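Local coordinates for ORF 37 (Human herpesvirus 8 type M, PDB 3FHD), which cuts double- and single-stranded DNA as an endonuclease and exonuclease, processing branched viral DNA intermediates to promote production of mature unit-length genomes, at residues K268-Y273 / S323-A328; K318-S323 / F388-H393. One frame throughout, in Å; residues are numbered along the deposited sequence.

Contact 1 (K268-Y273 / S323-A328). With SO4 (sulfate ion), chain C.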
loop_
_atom_site.group_PDB
_atom_site.type_symbol
_atom_site.label_atom_id
_atom_site.label_comp_id
_atom_site.label_asym_id
_atom_site.label_seq_id
_atom_site.Cartn_x
_atom_site.Cartn_y
_atom_site.Cartn_z
ATOM N N LYS A 268 8.746 -2.577 -5.514
ATOM C CA LYS A 268 9.507 -3.562 -4.699
ATOM C C LYS A 268 10.989 -3.481 -5.098
ATOM O O LYS A 268 11.285 -3.165 -6.240
ATOM C CB LYS A 268 9.026 -5.004 -4.966
ATOM C CG LYS A 268 7.538 -5.242 -4.695
ATOM C CD LYS A 268 7.261 -5.033 -3.201
ATOM C CE LYS A 268 5.767 -5.140 -2.920
ATOM N NZ LYS A 268 5.447 -4.702 -1.545
ATOM N N CYS A 269 11.899 -3.729 -4.178
ATOM C CA CYS A 269 13.324 -3.791 -4.537
ATOM C C CYS A 269 13.847 -5.179 -4.262
ATOM O O CYS A 269 13.420 -5.815 -3.280
ATOM C CB CYS A 269 14.115 -2.727 -3.786
ATOM S SG CYS A 269 13.489 -1.074 -4.004
ATOM N N ARG A 270 14.720 -5.687 -5.138
ATOM C CA ARG A 270 15.235 -7.057 -5.011
ATOM C C ARG A 270 16.645 -7.093 -4.449
ATOM O O ARG A 270 17.595 -7.160 -5.210
ATOM C CB ARG A 270 15.270 -7.715 -6.380
ATOM C CG ARG A 270 13.965 -7.671 -7.109
ATOM C CD ARG A 270 13.223 -8.910 -6.803
ATOM N NE ARG A 270 12.733 -8.839 -5.447
ATOM C CZ ARG A 270 12.224 -9.858 -4.781
ATOM N NH1 ARG A 270 12.148 -11.044 -5.355
ATOM N NH2 ARG A 270 11.783 -9.672 -3.541
ATOM N N PHE A 271 16.786 -7.067 -3.126
ATOM C CA PHE A 271 18.110 -6.949 -2.554
ATOM C C PHE A 271 18.990 -8.196 -2.725
ATOM O O PHE A 271 20.220 -8.081 -2.674
ATOM C CB PHE A 271 18.033 -6.478 -1.119
ATOM C CG PHE A 271 17.478 -5.084 -0.989
ATOM C CD1 PHE A 271 17.947 -4.043 -1.821
ATOM C CD2 PHE A 271 16.483 -4.799 -0.052
ATOM C CE1 PHE A 271 17.437 -2.764 -1.715
ATOM C CE2 PHE A 271 15.963 -3.513 0.060
ATOM C CZ PHE A 271 16.450 -2.492 -0.771
ATOM N N LYS A 272 18.386 -9.357 -2.985
ATOM C CA LYS A 272 19.195 -10.582 -3.204
ATOM C C LYS A 272 20.084 -10.451 -4.430
ATOM O O LYS A 272 21.026 -11.216 -4.583
ATOM C CB LYS A 272 18.321 -11.827 -3.437
ATOM C CG LYS A 272 17.507 -12.377 -2.267
ATOM C CD LYS A 272 16.655 -13.616 -2.734
ATOM C CE LYS A 272 15.596 -13.247 -3.812
ATOM N NZ LYS A 272 14.523 -14.307 -4.078
ATOM N N TYR A 273 19.753 -9.516 -5.324
ATOM C CA TYR A 273 20.455 -9.362 -6.601
ATOM C C TYR A 273 21.450 -8.194 -6.604
ATOM O O TYR A 273 22.044 -7.888 -7.626
ATOM C CB TYR A 273 19.456 -9.180 -7.749
ATOM C CG TYR A 273 18.753 -10.450 -8.180
ATOM C CD1 TYR A 273 19.354 -11.340 -9.077
ATOM C CD2 TYR A 273 17.475 -10.746 -7.715
ATOM C CE1 TYR A 273 18.711 -12.504 -9.481
ATOM C CE2 TYR A 273 16.829 -11.913 -8.103
ATOM C CZ TYR A 273 17.454 -12.790 -8.990
ATOM O OH TYR A 273 16.805 -13.943 -9.383
ATOM N N SER A 323 6.783 -18.754 -3.429
ATOM C CA SER A 323 8.180 -18.351 -3.187
ATOM C C SER A 323 8.630 -16.995 -3.780
ATOM O O SER A 323 9.404 -16.269 -3.130
ATOM C CB SER A 323 9.168 -19.486 -3.546
ATOM O OG SER A 323 9.594 -19.463 -4.910
ATOM N N ASP A 324 8.203 -16.661 -5.000
ATOM C CA ASP A 324 8.432 -15.294 -5.487
ATOM C C ASP A 324 7.332 -14.870 -6.437
ATOM O O ASP A 324 6.416 -15.630 -6.727
ATOM C CB ASP A 324 9.844 -15.063 -6.084
ATOM C CG ASP A 324 10.465 -13.708 -5.665
ATOM O OD1 ASP A 324 9.739 -12.715 -5.526
ATOM O OD2 ASP A 324 11.701 -13.632 -5.445
ATOM N N TYR A 325 7.404 -13.634 -6.897
ATOM C CA TYR A 325 6.208 -13.043 -7.470
ATOM C C TYR A 325 6.163 -12.901 -8.979
ATOM O O TYR A 325 5.169 -12.369 -9.506
ATOM C CB TYR A 325 5.896 -11.728 -6.785
ATOM C CG TYR A 325 6.953 -10.679 -6.974
ATOM C CD1 TYR A 325 6.984 -9.886 -8.122
ATOM C CD2 TYR A 325 7.912 -10.459 -5.976
ATOM C CE1 TYR A 325 7.953 -8.906 -8.280
ATOM C CE2 TYR A 325 8.868 -9.476 -6.111
ATOM C CZ TYR A 325 8.881 -8.699 -7.249
ATOM O OH TYR A 325 9.848 -7.737 -7.356
ATOM N N LEU A 326 7.194 -13.404 -9.668
ATOM C CA LEU A 326 7.157 -13.525 -11.120
ATOM C C LEU A 326 7.130 -15.004 -11.526
ATOM O O LEU A 326 7.837 -15.843 -10.950
ATOM C CB LEU A 326 8.350 -12.831 -11.793
ATOM C CG LEU A 326 8.505 -11.297 -11.678
ATOM C CD1 LEU A 326 9.923 -10.827 -12.134
ATOM C CD2 LEU A 326 7.397 -10.550 -12.453
ATOM N N VAL A 327 6.308 -15.318 -12.513
ATOM C CA VAL A 327 6.246 -16.662 -13.063
ATOM C C VAL A 327 6.359 -16.606 -14.577
ATOM O O VAL A 327 5.977 -15.606 -15.210
ATOM C CB VAL A 327 4.934 -17.376 -12.663
ATOM C CG1 VAL A 327 4.913 -17.677 -11.166
ATOM C CG2 VAL A 327 3.727 -16.549 -13.069
ATOM N N ALA A 328 6.879 -17.682 -15.158
ATOM C CA ALA A 328 6.897 -17.854 -16.603
ATOM C C ALA A 328 6.080 -19.092 -16.932
ATOM O O ALA A 328 6.136 -20.086 -16.208
ATOM C CB ALA A 328 8.337 -18.007 -17.117
HETATM S S SO4 C . 14.973 -9.609 -1.724
HETATM O O1 SO4 C . 16.040 -9.888 -0.750
HETATM O O2 SO4 C . 15.399 -9.950 -3.086
HETATM O O3 SO4 C . 13.825 -10.444 -1.370
HETATM O O4 SO4 C . 14.604 -8.199 -1.601
#
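K268 touches Y325 at the end of strand 262-269, its CB 3.7 Å from Y325 OH, which hydrogen-bonds to T428 OG1. Together with E266 and I267, both magnesium ligands, K268 is consistent with the (D/E)XK signature of the PD-(D/E)XK nuclease fold. The long lysine chain turns away from Y325 at chi2 (-64°), taking NZ to E266 and Q398. R270 reaches across to both Y325 and D324. Bends at chi2 (-93°) and chi3 lay its guanidinium between a ring and a sulfate ion, probably from the crystallisation liquor: sulfate O2 sits over one face, and CE2 of Y325 lies 3.6 Å above the opposite one, the ring and guanidinium planes 57° apart. At the guanidinium edge NH1 meets D324 OD2 at 2.6 Å, a salt bridge whose hydrogen bond is bent and weak. The backbone N atoms of F271 and K272 both donate to the sulfate, F271 N to O4 at 2.9 Å and K272 N to O2 at 3.0 Å. K272, a long flexible cation, passes the ion and shares its NZ between K308 O and D324. The small carboxylate of D324 thus joins two cations, while its OD1 uses the anti lone pair to accept from Y325 N at 2.9 Å.

Contact 2 (K318-S323 / F388-H393). With SO4 (sulfate ion), chain D.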
loop_
_atom_site.group_PDB
_atom_site.type_symbol
_atom_site.label_atom_id
_atom_site.label_comp_id
_atom_site.label_asym_id
_atom_site.label_seq_id
_atom_site.Cartn_x
_atom_site.Cartn_y
_atom_site.Cartn_z
ATOM N N LYS A 318 -0.394 -26.595 -13.464
ATOM C CA LYS A 318 0.367 -26.751 -12.231
ATOM C C LYS A 318 0.168 -25.525 -11.334
ATOM O O LYS A 318 -0.110 -24.425 -11.814
ATOM C CB LYS A 318 1.861 -27.005 -12.506
ATOM C CG LYS A 318 2.181 -28.232 -13.378
ATOM C CD LYS A 318 1.862 -29.576 -12.692
ATOM C CE LYS A 318 1.654 -30.710 -13.716
ATOM N NZ LYS A 318 0.211 -30.897 -14.129
ATOM N N LEU A 319 0.319 -25.741 -10.030
ATOM C CA LEU A 319 0.088 -24.723 -9.011
ATOM C C LEU A 319 1.394 -23.970 -8.755
ATOM O O LEU A 319 2.389 -24.595 -8.388
ATOM C CB LEU A 319 -0.391 -25.418 -7.730
ATOM C CG LEU A 319 -0.866 -24.674 -6.482
ATOM C CD1 LEU A 319 -2.120 -23.839 -6.752
ATOM C CD2 LEU A 319 -1.167 -25.709 -5.418
ATOM N N PRO A 320 1.399 -22.625 -8.939
ATOM C CA PRO A 320 2.638 -21.881 -8.629
ATOM C C PRO A 320 2.951 -21.944 -7.125
ATOM O O PRO A 320 2.037 -22.050 -6.313
ATOM C CB PRO A 320 2.310 -20.446 -9.063
ATOM C CG PRO A 320 1.060 -20.536 -9.913
ATOM C CD PRO A 320 0.314 -21.725 -9.384
ATOM N N SER A 321 4.223 -21.910 -6.746
ATOM C CA SER A 321 4.531 -21.822 -5.335
ATOM C C SER A 321 4.337 -20.372 -4.888
ATOM O O SER A 321 4.010 -19.501 -5.703
ATOM C CB SER A 321 5.944 -22.321 -5.023
ATOM O OG SER A 321 6.932 -21.419 -5.481
ATOM N N GLU A 322 4.515 -20.119 -3.597
ATOM C CA GLU A 322 4.373 -18.766 -3.056
ATOM C C GLU A 322 5.731 -18.076 -2.960
ATOM O O GLU A 322 5.811 -16.933 -2.501
ATOM C CB GLU A 322 3.701 -18.815 -1.681
ATOM C CG GLU A 322 2.208 -19.064 -1.697
ATOM C CD GLU A 322 1.640 -19.353 -0.303
ATOM O OE1 GLU A 322 2.396 -19.828 0.581
ATOM O OE2 GLU A 322 0.430 -19.116 -0.084
ATOM N N SER A 323 6.783 -18.754 -3.429
ATOM C CA SER A 323 8.180 -18.351 -3.187
ATOM C C SER A 323 8.630 -16.995 -3.780
ATOM O O SER A 323 9.404 -16.269 -3.130
ATOM C CB SER A 323 9.168 -19.486 -3.546
ATOM O OG SER A 323 9.594 -19.463 -4.910
ATOM N N PHE A 388 5.207 -12.813 -15.811
ATOM C CA PHE A 388 3.861 -12.407 -15.362
ATOM C C PHE A 388 3.769 -12.450 -13.852
ATOM O O PHE A 388 4.542 -13.162 -13.214
ATOM C CB PHE A 388 2.783 -13.359 -15.929
ATOM C CG PHE A 388 2.799 -13.470 -17.420
ATOM C CD1 PHE A 388 2.249 -12.468 -18.217
ATOM C CD2 PHE A 388 3.399 -14.564 -18.036
ATOM C CE1 PHE A 388 2.290 -12.563 -19.628
ATOM C CE2 PHE A 388 3.435 -14.672 -19.449
ATOM C CZ PHE A 388 2.888 -13.667 -20.230
ATOM N N VAL A 389 2.801 -11.724 -13.285
ATOM C CA VAL A 389 2.597 -11.748 -11.828
ATOM C C VAL A 389 2.245 -13.166 -11.379
ATOM O O VAL A 389 1.525 -13.876 -12.081
ATOM C CB VAL A 389 1.495 -10.749 -11.362
ATOM C CG1 VAL A 389 0.114 -11.176 -11.879
ATOM C CG2 VAL A 389 1.519 -10.619 -9.815
ATOM N N ASN A 390 2.768 -13.580 -10.223
ATOM C CA ASN A 390 2.352 -14.814 -9.586
ATOM C C ASN A 390 1.090 -14.537 -8.750
ATOM O O ASN A 390 1.141 -13.828 -7.704
ATOM C CB ASN A 390 3.500 -15.360 -8.726
ATOM C CG ASN A 390 3.153 -16.643 -7.998
ATOM O OD1 ASN A 390 2.033 -17.163 -8.085
ATOM N ND2 ASN A 390 4.147 -17.193 -7.283
ATOM N N VAL A 391 -0.033 -15.097 -9.210
ATOM C CA VAL A 391 -1.350 -14.789 -8.629
ATOM C C VAL A 391 -1.524 -15.383 -7.229
ATOM O O VAL A 391 -2.470 -15.032 -6.515
ATOM C CB VAL A 391 -2.541 -15.207 -9.557
ATOM C CG1 VAL A 391 -2.373 -14.590 -10.974
ATOM C CG2 VAL A 391 -2.675 -16.734 -9.636
ATOM N N ARG A 392 -0.607 -16.270 -6.843
ATOM C CA ARG A 392 -0.590 -16.838 -5.504
ATOM C C ARG A 392 0.300 -16.045 -4.545
ATOM O O ARG A 392 0.363 -16.354 -3.357
ATOM C CB ARG A 392 -0.093 -18.285 -5.544
ATOM C CG ARG A 392 -1.004 -19.224 -6.343
ATOM C CD ARG A 392 -0.767 -20.674 -5.960
ATOM N NE ARG A 392 -1.361 -21.025 -4.673
ATOM C CZ ARG A 392 -0.768 -21.755 -3.726
ATOM N NH1 ARG A 392 0.472 -22.201 -3.879
ATOM N NH2 ARG A 392 -1.420 -22.010 -2.594
ATOM N N HIS A 393 1.049 -15.077 -5.056
ATOM C CA HIS A 393 2.040 -14.417 -4.193
ATOM C C HIS A 393 1.349 -13.316 -3.408
ATOM O O HIS A 393 0.385 -12.690 -3.887
ATOM C CB HIS A 393 3.222 -13.852 -4.995
ATOM C CG HIS A 393 4.354 -13.357 -4.138
ATOM N ND1 HIS A 393 4.353 -12.107 -3.555
ATOM C CD2 HIS A 393 5.506 -13.953 -3.743
ATOM C CE1 HIS A 393 5.456 -11.955 -2.838
ATOM N NE2 HIS A 393 6.177 -13.056 -2.945
HETATM S S SO4 D . -2.150 -24.685 0.683
HETATM O O1 SO4 D . -0.812 -25.273 0.617
HETATM O O2 SO4 D . -2.081 -23.307 0.197
HETATM O O3 SO4 D . -3.077 -25.459 -0.156
HETATM O O4 SO4 D . -2.630 -24.714 2.062
HETATM O O HOH W 1 -1.471 -17.585 -1.881
#
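Two nearly straight hydrogen bonds tie the side chains of N390 and R392 to carbonyls of the loop 318-323. R392 NH1 donates to P320 O at 2.9 Å with an N-H...O angle of 166°, the oxygen lying in the guanidinium plane, and N390 ND2 reaches S321 O at 2.8 Å, in its own amide plane. An asparagine suits this place because its two ends do different jobs: OD1 accepts from R392 N at 3.1 Å, closing an Asx turn, and ND2 serves the loop and also D324 O. With CG anti to the backbone N (chi1 179°), the amide is carried out to the loop. The type I turn from N390 to H393 folds the chain just before helix 394-412, where H393 is the N-cap and its ND1 accepts from Y395 N. A water donates to both E322 OE2 and R392 O, bridging the two segments.

Around these bonds, L319 CG lies over one guanidinium face of R392, toward its rim, and E322 CG over the other; L319 CD1 also approaches R392 CD at 3.5 Å. P320, a rigid ring with no N-H to satisfy, rests CB against N390 OD1 at 3.4 Å and CD against R392 CD. H393 CD2 lies 3.2 Å from E322 O. The outer nitrogen NH2 of R392 bonds weakly to a sulfate, probably from the crystallisation liquor, that R341 also holds. E322 OE2 stands 4.3 Å from R392 NH2, well out of the guanidinium plane, so its attraction is probably purely electrostatic: R392 combines directed bonds at its edge with carbon cover on its faces.

How the contacts relate
The segments 318-323 and 323-328 run on from each other through S323, while their partners come from distant parts of the chain; the centres of contacts 1 and 2 are 11 Å apart. Strands 326-328 and 379-389 are neighbours in the central mixed sheet, and just beyond the ends of the two strands Y325 O to N390 N, 2.8 Å, is probably a hydrogen bond. Nearby the ring of H393 packs on Y325, its CG 3.5 Å from Y325 CB. Contact 1 lies nearer the bound magnesium ion: the K268 side chain is about 4 Å from it at the nearest atoms, whereas that of H393 in contact 2 is about 11 Å away. Y395 joins the two, meeting K268, Y325 and H393.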